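Local coordinates for rusticyanin (Thiobacillus ferrooxidans, PDB 2CAK), which carries electrons from cytochrome c552 to the A-type oxidase through a single bound copper ion in the periplasm, at residues 1-6 and 106-111; 72-77 and 121-126; 90-95 and 132-137; 95-100 and 142-147. All coordinates share one frame; numbering follows the deposited sequence.

Interaction 1: 1-6 and 106-111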
# COMPACT_ATOMS: atom_id res chain seq x y z
N ALA A 1 14.62 8.20 6.18
CA ALA A 1 14.09 8.74 4.94
C ALA A 1 12.81 8.01 4.59
O ALA A 1 12.46 8.04 3.42
CB ALA A 1 15.09 8.58 3.79
N LEU A 2 12.05 7.40 5.46
CA LEU A 2 10.69 7.02 5.05
C LEU A 2 9.75 8.22 5.17
O LEU A 2 10.04 9.20 5.83
CB LEU A 2 10.21 5.89 5.95
CG LEU A 2 11.00 4.58 5.85
CD1 LEU A 2 10.62 3.70 7.03
CD2 LEU A 2 10.77 3.89 4.51
N ASP A 3 8.59 8.13 4.49
CA ASP A 3 7.57 9.15 4.60
C ASP A 3 6.83 8.98 5.92
O ASP A 3 6.20 7.95 6.18
CB ASP A 3 6.59 8.99 3.41
CG ASP A 3 5.33 9.81 3.55
OD1 ASP A 3 5.23 10.75 4.32
OD2 ASP A 3 4.38 9.40 2.81
N THR A 4 6.93 10.01 6.76
CA THR A 4 6.37 9.97 8.09
C THR A 4 5.46 11.19 8.31
O THR A 4 5.21 11.59 9.43
CB THR A 4 7.47 9.94 9.18
OG1 THR A 4 8.19 11.19 9.13
CG2 THR A 4 8.55 8.93 8.91
N THR A 5 4.92 11.73 7.22
CA THR A 5 4.01 12.87 7.31
C THR A 5 2.58 12.46 7.02
O THR A 5 2.31 12.00 5.93
CB THR A 5 4.42 13.97 6.31
OG1 THR A 5 5.74 14.42 6.61
CG2 THR A 5 3.49 15.11 6.54
N TRP A 6 1.69 12.64 7.96
CA TRP A 6 0.32 12.11 7.91
C TRP A 6 -0.68 13.27 8.00
O TRP A 6 -0.46 14.24 8.71
CB TRP A 6 0.10 11.09 9.04
CG TRP A 6 1.09 9.97 8.98
CD1 TRP A 6 2.31 9.91 9.62
CD2 TRP A 6 0.99 8.74 8.24
NE1 TRP A 6 2.95 8.75 9.31
CE2 TRP A 6 2.14 8.00 8.47
CE3 TRP A 6 0.01 8.19 7.45
CZ2 TRP A 6 2.39 6.77 7.92
CZ3 TRP A 6 0.23 6.95 6.86
CH2 TRP A 6 1.42 6.24 7.12
N ALA A 106 11.01 2.85 -1.28
CA ALA A 106 10.02 3.86 -1.06
C ALA A 106 9.00 3.35 -0.06
O ALA A 106 8.75 2.15 -0.01
CB ALA A 106 9.27 4.18 -2.37
N GLY A 107 8.43 4.26 0.72
CA GLY A 107 7.38 3.80 1.63
C GLY A 107 7.27 4.72 2.85
O GLY A 107 7.84 5.79 2.94
N THR A 108 6.45 4.21 3.77
CA THR A 108 6.02 4.95 4.95
C THR A 108 6.62 4.36 6.24
O THR A 108 7.03 3.20 6.33
CB THR A 108 4.50 5.01 5.08
OG1 THR A 108 3.99 3.79 5.61
CG2 THR A 108 3.78 5.28 3.76
N GLY A 109 6.59 5.21 7.28
CA GLY A 109 6.69 4.73 8.64
C GLY A 109 5.40 4.10 9.11
O GLY A 109 4.45 3.88 8.37
N PHE A 110 5.36 3.84 10.42
CA PHE A 110 4.11 3.36 11.00
C PHE A 110 3.08 4.48 11.04
O PHE A 110 3.36 5.63 11.39
CB PHE A 110 4.38 2.78 12.41
CG PHE A 110 5.27 1.55 12.38
CD1 PHE A 110 4.85 0.38 11.82
CD2 PHE A 110 6.54 1.60 12.91
CE1 PHE A 110 5.67 -0.74 11.73
CE2 PHE A 110 7.36 0.49 12.81
CZ PHE A 110 6.95 -0.70 12.21
N SER A 111 1.84 4.13 10.66
CA SER A 111 0.75 5.09 10.55
C SER A 111 0.11 5.36 11.90
O SER A 111 0.17 4.52 12.83
CB SER A 111 -0.31 4.58 9.63
OG SER A 111 -0.94 3.38 10.07
O HOH W 1 5.31 7.41 10.41
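Trp6 lays its six-membered ring over Ser111: CA of Ser111 stands 3.8 Å from the ring centroid, 21° off the normal, and CB rests over the same face, 3.5 Å from Trp6 CH2. Ser111 OG bonds the backbone O of copper ligand His84. At the rim of the indole, near its plane, come Gly109 O and Thr108 OG1, the hydroxyl itself bonding Gly109 O on a lone pair. NE1 donates to a water in the ring plane, and that water donates to Phe110 O. With an alanine at this position, Ser111 would probably lose its cover and the water one of its two anchors. Leu2, its CG swung beside its own backbone N (chi1 -63°), rests both methyls on the partner backbone, CD1 3.7 Å from Thr108 O and CD2 3.8 Å from Gly107 O. Asp3 N gives Gly107 O a nearly straight bond of 2.9 Å, and Gly109 N reaches Asp3 O at 3.0 Å from above the carbonyl plane. Of the Asp3 carboxylate, OD1 closes an Asx turn on Thr5 N and OD2 bonds Thr122 OG1. A single beta bridge thus pins the N-terminal segment to edge strand 106-107 and its following loop in a cupredoxin-type fold.

Interaction 2: 72-77 and 121-126. Unlike the reference sequence in segment 121-126: Asn123 (reference Asp).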
# COMPACT_ATOMS: atom_id res chain seq x y z
N ASP A 72 2.19 7.71 -8.07
CA ASP A 72 1.73 8.45 -6.92
C ASP A 72 0.95 7.51 -6.01
O ASP A 72 -0.10 7.00 -6.45
CB ASP A 72 0.86 9.62 -7.33
CG ASP A 72 1.61 10.74 -8.04
OD1 ASP A 72 2.86 10.85 -7.98
OD2 ASP A 72 0.95 11.60 -8.68
N VAL A 73 1.45 7.22 -4.83
CA VAL A 73 0.79 6.30 -3.90
C VAL A 73 0.13 7.12 -2.78
O VAL A 73 0.74 7.99 -2.19
CB VAL A 73 1.82 5.31 -3.27
CG1 VAL A 73 1.10 4.36 -2.36
CG2 VAL A 73 2.56 4.58 -4.38
N THR A 74 -1.14 6.80 -2.53
CA THR A 74 -1.84 7.24 -1.35
C THR A 74 -2.10 6.01 -0.49
O THR A 74 -2.66 5.01 -0.98
CB THR A 74 -3.18 7.90 -1.73
OG1 THR A 74 -2.94 8.98 -2.66
CG2 THR A 74 -3.95 8.38 -0.53
N PHE A 75 -1.72 6.06 0.77
CA PHE A 75 -1.91 4.97 1.73
C PHE A 75 -2.75 5.46 2.90
O PHE A 75 -2.42 6.49 3.51
CB PHE A 75 -0.56 4.45 2.25
CG PHE A 75 -0.68 3.40 3.33
CD1 PHE A 75 -1.38 2.23 3.15
CD2 PHE A 75 -0.12 3.61 4.56
CE1 PHE A 75 -1.56 1.29 4.18
CE2 PHE A 75 -0.24 2.72 5.57
CZ PHE A 75 -0.95 1.57 5.39
N ILE A 76 -3.81 4.73 3.20
CA ILE A 76 -4.77 5.09 4.24
C ILE A 76 -4.85 3.93 5.23
O ILE A 76 -5.03 2.79 4.84
CB ILE A 76 -6.19 5.31 3.62
CG1 ILE A 76 -6.18 6.23 2.41
CG2 ILE A 76 -7.16 5.75 4.71
CD1 ILE A 76 -7.39 6.14 1.51
N ASN A 77 -4.78 4.21 6.51
CA ASN A 77 -4.92 3.20 7.52
C ASN A 77 -6.34 3.27 8.11
O ASN A 77 -6.64 4.13 8.94
CB ASN A 77 -3.90 3.32 8.65
CG ASN A 77 -4.10 2.30 9.76
OD1 ASN A 77 -3.68 2.55 10.95
ND2 ASN A 77 -4.71 1.21 9.47
N TYR A 121 -3.67 9.19 6.70
CA TYR A 121 -3.26 8.88 5.34
C TYR A 121 -2.02 9.72 4.99
O TYR A 121 -1.73 10.74 5.57
CB TYR A 121 -4.36 9.08 4.31
CG TYR A 121 -4.72 10.50 4.00
CD1 TYR A 121 -5.55 11.25 4.83
CD2 TYR A 121 -4.20 11.10 2.86
CE1 TYR A 121 -5.87 12.56 4.53
CE2 TYR A 121 -4.55 12.42 2.57
CZ TYR A 121 -5.36 13.15 3.38
OH TYR A 121 -5.65 14.47 3.09
N THR A 122 -1.34 9.28 3.92
CA THR A 122 -0.20 9.98 3.38
C THR A 122 -0.08 9.70 1.88
O THR A 122 -0.67 8.75 1.35
CB THR A 122 1.08 9.57 4.14
OG1 THR A 122 2.12 10.52 3.79
CG2 THR A 122 1.51 8.17 3.83
N ASN A 123 0.71 10.58 1.25
CA ASN A 123 1.01 10.45 -0.17
C ASN A 123 2.52 10.45 -0.35
O ASN A 123 3.24 11.23 0.31
CB ASN A 123 0.47 11.66 -0.92
CG ASN A 123 -1.03 11.67 -0.98
OD1 ASN A 123 -1.68 12.49 -0.31
ND2 ASN A 123 -1.52 10.88 -1.86
N PHE A 124 3.00 9.63 -1.27
CA PHE A 124 4.43 9.69 -1.65
C PHE A 124 4.52 9.34 -3.14
O PHE A 124 3.64 8.74 -3.74
CB PHE A 124 5.34 8.81 -0.78
CG PHE A 124 5.08 7.31 -0.88
CD1 PHE A 124 5.73 6.52 -1.82
CD2 PHE A 124 4.20 6.67 -0.02
CE1 PHE A 124 5.49 5.17 -1.93
CE2 PHE A 124 4.01 5.31 -0.10
CZ PHE A 124 4.65 4.53 -1.05
N THR A 125 5.64 9.74 -3.75
CA THR A 125 5.90 9.48 -5.15
C THR A 125 7.02 8.47 -5.32
O THR A 125 7.89 8.31 -4.43
CB THR A 125 6.20 10.81 -5.88
OG1 THR A 125 6.16 10.56 -7.29
CG2 THR A 125 7.60 11.26 -5.62
N TRP A 126 7.00 7.72 -6.39
CA TRP A 126 7.96 6.66 -6.65
C TRP A 126 8.25 6.61 -8.13
O TRP A 126 7.31 6.67 -8.95
CB TRP A 126 7.34 5.34 -6.17
CG TRP A 126 8.19 4.12 -6.31
CD1 TRP A 126 9.53 3.97 -6.15
CD2 TRP A 126 7.68 2.81 -6.64
NE1 TRP A 126 9.89 2.67 -6.37
CE2 TRP A 126 8.76 1.92 -6.68
CE3 TRP A 126 6.42 2.27 -6.93
CZ2 TRP A 126 8.64 0.56 -6.97
CZ3 TRP A 126 6.28 0.92 -7.23
CH2 TRP A 126 7.39 0.08 -7.25
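Val73 and Phe124 are paired as hydrogen-bonded partners on antiparallel strands whose directions differ by 162°, and their backbones exchange two bonds, Val73 N to Phe124 O and Phe124 N to Val73 O, both 2.9 Å. Phe75 and Thr122 repeat the pattern two residues on. Alongside these bonds run weaker CA-H...O contacts, the shortest from Tyr121 CA to Phe75 O at 3.1 Å. The apolar contact is concentrated on the face carrying Val73, Phe75, Thr122 and Phe124. There Phe124, its CG between the backbone N and the carbonyl carbon (chi1 65°), swings its ring across to Val73, whose CB sits over the ring face 3.9 Å from the centroid. A serine in place of Phe124 would probably strip that cover from Val73 and leave a gap beside it on that face of the sheet. On the other face Ile76 CG1 meets Tyr121 CB at 3.9 Å, the two side chains crossing at a slant. Polar side-chain contacts are slight: Thr125 OG1 makes a weak bond of 3.4 Å to Asp72 OD1. Asp72, Thr74 and Ile76 use their other backbone edge to bond strand 36-43, while helix 11-18 lies on Ile76 and Tyr121. Strand 7-9 lies beyond 121-126 in the sheet, and the hydroxyl of Thr122 bonds Thr5 O in the loop before it.

Interaction 3: 90-95 and 132-137. Unlike the reference sequence in segment 90-95: Gln90 (reference Lys), Val92 (reference Gly). With CU1 (copper (I) ion), chain B.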
# COMPACT_ATOMS: atom_id res chain seq x y z
N GLN A 90 12.61 -5.01 -2.61
CA GLN A 90 12.87 -6.08 -3.58
C GLN A 90 13.10 -7.43 -2.92
O GLN A 90 13.23 -8.44 -3.62
CB GLN A 90 13.97 -5.67 -4.57
CG GLN A 90 13.34 -4.58 -5.46
CD GLN A 90 14.11 -4.34 -6.74
OE1 GLN A 90 15.19 -3.76 -6.63
NE2 GLN A 90 13.59 -4.75 -7.91
N LYS A 91 13.17 -7.51 -1.59
CA LYS A 91 13.23 -8.78 -0.87
C LYS A 91 11.91 -9.50 -1.02
O LYS A 91 10.84 -8.91 -1.10
CB LYS A 91 13.56 -8.62 0.61
CG LYS A 91 14.85 -7.89 0.97
CD LYS A 91 16.09 -8.46 0.32
CE LYS A 91 17.34 -7.93 1.04
NZ LYS A 91 18.00 -6.86 0.22
N VAL A 92 11.96 -10.81 -1.13
CA VAL A 92 10.92 -11.71 -1.54
C VAL A 92 10.29 -12.45 -0.35
O VAL A 92 10.97 -12.70 0.66
CB VAL A 92 11.49 -12.71 -2.57
CG1 VAL A 92 12.05 -12.07 -3.84
CG2 VAL A 92 12.61 -13.55 -1.95
N PRO A 93 9.04 -12.89 -0.49
CA PRO A 93 8.43 -13.80 0.49
C PRO A 93 9.08 -15.17 0.44
O PRO A 93 9.68 -15.53 -0.58
CB PRO A 93 6.95 -13.87 0.12
CG PRO A 93 6.89 -13.48 -1.29
CD PRO A 93 8.09 -12.62 -1.58
N PRO A 94 8.98 -15.96 1.47
CA PRO A 94 8.27 -15.65 2.70
C PRO A 94 9.05 -14.70 3.60
O PRO A 94 10.27 -14.74 3.72
CB PRO A 94 8.13 -17.01 3.39
CG PRO A 94 9.17 -17.88 2.77
CD PRO A 94 9.57 -17.32 1.44
N TYR A 95 8.27 -13.88 4.31
CA TYR A 95 8.80 -12.93 5.27
C TYR A 95 8.84 -13.51 6.67
O TYR A 95 7.89 -14.13 7.16
CB TYR A 95 7.98 -11.61 5.23
CG TYR A 95 8.07 -10.97 3.86
CD1 TYR A 95 9.24 -10.37 3.41
CD2 TYR A 95 7.00 -11.02 3.00
CE1 TYR A 95 9.32 -9.81 2.14
CE2 TYR A 95 7.01 -10.47 1.74
CZ TYR A 95 8.18 -9.87 1.34
OH TYR A 95 8.13 -9.37 0.09
N THR A 132 10.75 -6.61 -10.33
CA THR A 132 9.75 -7.09 -9.37
C THR A 132 10.01 -6.50 -8.01
O THR A 132 11.16 -6.50 -7.54
CB THR A 132 9.73 -8.62 -9.35
OG1 THR A 132 9.41 -9.07 -10.69
CG2 THR A 132 8.68 -9.10 -8.38
N TYR A 133 8.94 -6.03 -7.37
CA TYR A 133 8.95 -5.47 -6.02
C TYR A 133 7.81 -6.10 -5.21
O TYR A 133 6.90 -6.75 -5.77
CB TYR A 133 8.81 -3.95 -6.05
CG TYR A 133 9.80 -3.20 -6.93
CD1 TYR A 133 9.66 -3.16 -8.32
CD2 TYR A 133 10.87 -2.49 -6.39
CE1 TYR A 133 10.56 -2.48 -9.09
CE2 TYR A 133 11.77 -1.79 -7.17
CZ TYR A 133 11.61 -1.78 -8.54
OH TYR A 133 12.52 -1.07 -9.28
N TYR A 134 7.85 -5.88 -3.90
CA TYR A 134 6.79 -6.28 -3.02
C TYR A 134 6.42 -5.10 -2.11
O TYR A 134 7.32 -4.36 -1.71
CB TYR A 134 7.22 -7.47 -2.13
CG TYR A 134 7.41 -8.70 -3.00
CD1 TYR A 134 6.38 -9.62 -3.22
CD2 TYR A 134 8.63 -8.94 -3.64
CE1 TYR A 134 6.59 -10.71 -4.03
CE2 TYR A 134 8.80 -10.02 -4.46
CZ TYR A 134 7.79 -10.92 -4.65
OH TYR A 134 7.99 -12.01 -5.49
N TYR A 135 5.15 -4.96 -1.79
CA TYR A 135 4.70 -4.01 -0.78
C TYR A 135 4.34 -4.82 0.47
O TYR A 135 3.67 -5.84 0.37
CB TYR A 135 3.55 -3.12 -1.26
CG TYR A 135 2.28 -3.77 -1.77
CD1 TYR A 135 2.16 -4.23 -3.08
CD2 TYR A 135 1.20 -3.95 -0.95
CE1 TYR A 135 1.01 -4.83 -3.54
CE2 TYR A 135 0.03 -4.53 -1.41
CZ TYR A 135 -0.06 -4.97 -2.69
OH TYR A 135 -1.24 -5.57 -3.12
N VAL A 136 4.83 -4.34 1.63
CA VAL A 136 4.76 -5.07 2.88
C VAL A 136 4.40 -4.13 4.00
O VAL A 136 4.69 -2.93 3.94
CB VAL A 136 6.06 -5.85 3.20
CG1 VAL A 136 6.57 -6.66 2.03
CG2 VAL A 136 7.17 -4.93 3.70
N CYS A 137 3.84 -4.65 5.07
CA CYS A 137 3.71 -3.99 6.35
C CYS A 137 4.86 -4.47 7.28
O CYS A 137 5.17 -5.68 7.27
CB CYS A 137 2.38 -4.29 7.01
SG CYS A 137 2.17 -3.54 8.66
CU CU1 B . 0.25 -4.36 9.44
O HOH W 2 12.13 -8.81 -6.18
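The amide of Gln90, in the conformer described, one of two, lies flat over one face of the Tyr133 ring, the two planes 13° apart and NE2 offset toward the rim at 3.5 Å above it. This is the cupredoxin fold, in which strand 132-136 leads directly to the copper-binding Cys137; the loop after strand 87-89 folds over its Tyr134 and Val136 side chains. The Tyr134 ring takes Pro93 CD over one face, 3.6 Å from its centroid, in a CH-pi contact with the proline crossing at about a right angle; Lys91 O and Val92 CG1 approach it obliquely. The ring of Tyr95 has Tyr134 CB at its edge, near the plane, Pro93 CA over one face, and, in one of two Val136 conformers, CG1 of that residue coming in off-centre, 3.7 Å from CZ. The loop is tied to Thr132 O twice, directly and through a water. Gln90, extended beyond CG, carries NE2 to Thr132 O in a bond of 3.0 Å, with the acceptor in the amide plane but the donor 45° above the carbonyl plane; the water bonds both Gln90 O and Thr132 O. Within the loop, Tyr95 OH bonds Lys91 O, spanning the residues that include the cis peptide before Pro94. Beyond the packed residues, Cys137, with its sulfur anti to the backbone N (chi1 178°), points SG at the copper ion, 2.2 Å away.

Interaction 4: 95-100 and 142-147. With CU1 (copper (I) ion), chain B.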
# COMPACT_ATOMS: atom_id res chain seq x y z
N TYR A 95 8.27 -13.88 4.31
CA TYR A 95 8.80 -12.93 5.27
C TYR A 95 8.84 -13.51 6.67
O TYR A 95 7.89 -14.13 7.16
CB TYR A 95 7.98 -11.61 5.23
CG TYR A 95 8.07 -10.97 3.86
CD1 TYR A 95 9.24 -10.37 3.41
CD2 TYR A 95 7.00 -11.02 3.00
CE1 TYR A 95 9.32 -9.81 2.14
CE2 TYR A 95 7.01 -10.47 1.74
CZ TYR A 95 8.18 -9.87 1.34
OH TYR A 95 8.13 -9.37 0.09
N ALA A 96 9.93 -13.25 7.40
CA ALA A 96 10.03 -13.56 8.81
C ALA A 96 9.13 -12.67 9.67
O ALA A 96 8.54 -11.70 9.21
CB ALA A 96 11.50 -13.41 9.21
N VAL A 97 9.00 -13.02 10.94
CA VAL A 97 8.19 -12.23 11.87
C VAL A 97 8.72 -10.81 11.98
O VAL A 97 7.95 -9.87 12.04
CB VAL A 97 8.02 -12.96 13.21
CG1 VAL A 97 7.43 -12.06 14.30
CG2 VAL A 97 7.14 -14.18 13.02
N MET A 98 10.04 -10.66 12.01
CA MET A 98 10.71 -9.38 11.89
C MET A 98 11.41 -9.36 10.54
O MET A 98 12.53 -9.83 10.46
CB MET A 98 11.74 -9.24 13.03
CG MET A 98 11.06 -9.29 14.39
SD MET A 98 11.05 -7.70 15.10
CE MET A 98 10.45 -7.76 16.73
N PRO A 99 10.69 -8.90 9.52
CA PRO A 99 11.26 -9.12 8.21
C PRO A 99 12.47 -8.26 7.90
O PRO A 99 12.53 -7.10 8.23
CB PRO A 99 10.08 -8.81 7.28
CG PRO A 99 8.99 -8.20 8.07
CD PRO A 99 9.32 -8.35 9.51
N VAL A 100 13.44 -8.82 7.18
CA VAL A 100 14.65 -8.15 6.70
C VAL A 100 14.31 -7.65 5.30
O VAL A 100 14.24 -8.46 4.37
CB VAL A 100 15.89 -9.07 6.74
N HIS A 142 2.98 -9.28 10.64
CA HIS A 142 1.93 -9.06 9.67
C HIS A 142 2.31 -9.58 8.28
O HIS A 142 1.47 -10.25 7.66
CB HIS A 142 1.56 -7.57 9.62
CG HIS A 142 0.75 -7.12 10.81
ND1 HIS A 142 0.10 -5.91 10.82
CD2 HIS A 142 0.51 -7.76 11.99
CE1 HIS A 142 -0.51 -5.85 12.01
NE2 HIS A 142 -0.28 -6.95 12.74
N ALA A 143 3.50 -9.25 7.78
CA ALA A 143 3.93 -9.83 6.52
C ALA A 143 3.98 -11.36 6.51
O ALA A 143 3.65 -11.98 5.50
CB ALA A 143 5.26 -9.20 6.06
N ALA A 144 4.43 -11.90 7.63
CA ALA A 144 4.50 -13.35 7.78
C ALA A 144 3.15 -14.02 7.68
O ALA A 144 3.04 -15.20 7.32
CB ALA A 144 5.17 -13.69 9.10
N THR A 145 2.11 -13.29 8.05
CA THR A 145 0.78 -13.82 8.04
C THR A 145 -0.02 -13.33 6.85
O THR A 145 -1.25 -13.49 6.87
CB THR A 145 0.09 -13.52 9.39
OG1 THR A 145 0.14 -12.14 9.70
CG2 THR A 145 0.92 -14.15 10.50
N GLY A 146 0.60 -12.73 5.82
CA GLY A 146 -0.04 -12.45 4.56
C GLY A 146 -0.25 -11.01 4.16
O GLY A 146 -0.80 -10.79 3.08
N MET A 147 0.24 -10.03 4.97
CA MET A 147 0.03 -8.65 4.60
C MET A 147 1.13 -8.17 3.68
O MET A 147 2.08 -7.47 4.10
CB MET A 147 -0.05 -7.77 5.87
CG MET A 147 -0.58 -6.38 5.60
SD MET A 147 -1.08 -5.53 7.13
CE MET A 147 -1.75 -4.00 6.40
CU CU1 B . 0.25 -4.36 9.44
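Tyr95 and Ala143 meet through their beta carbons, 3.7 Å apart, where the loop 95-100 leans on the copper-ligand loop of the cupredoxin fold. Tyr95 places CG anti to its carbonyl carbon (chi1 -61°), which brings CG and CD2 of the ring alongside the Ala143 methyl at an oblique approach. Pro99 CG comes to 4.4 Å from the same Ala143 CB, so tyrosine and proline both border the methyl. The neighbouring Ala144 sets its CB against the backbone of the loop, 3.4 Å from Tyr95 O, with Ala96 O and the CG2 branch of Val97 farther off. The contact is therefore made by small apolar groups, and the short side chains of the two alanines let the loops lie close, the CA atoms of Tyr95 and Ala144 being 5.0 Å apart. A backbone bond between Val97 and Gly141 adds a polar tie just before His142.

Residues 142-144 have helical backbone angles, and His142 O gathers the turn by accepting from Thr145 N and Met147 N, which reach it from opposite faces of its plane. Gly146 follows with a positive phi of 114°, where a side chain would strike the preceding carbonyl oxygen. The turn thus delivers two ligands to one metal, which His84 and Cys137 also bind. Met147 is extended throughout, CG anti to the backbone N (chi1 -167°), and its SD stands 2.9 Å from the copper. From its CA, His142 sends CB away from the loop 95-100, and its ND1 binds the copper ion at 2.1 Å.

Overall arrangement
From the N terminus, interaction 1 closes the longest loop, tying residues 1-6 to the end of edge strand 106-107 across about a hundred residues. Interaction 2 joins strands 70-77 and 119-126 of the other sheet and touches interaction 1 through Thr122, so the N-terminal segment bridges both sheets. Interactions 3 and 4 each fold part of the loop after strand 87-89 back, onto strand 131-136 and onto the ligand loop respectively; they share Tyr95 and both reach the copper. Trp126 packs on Tyr133, connecting interactions 2 and 3, whose centres lie about 18 Å apart. In sequence every pair of contacts crosses, and none is nested.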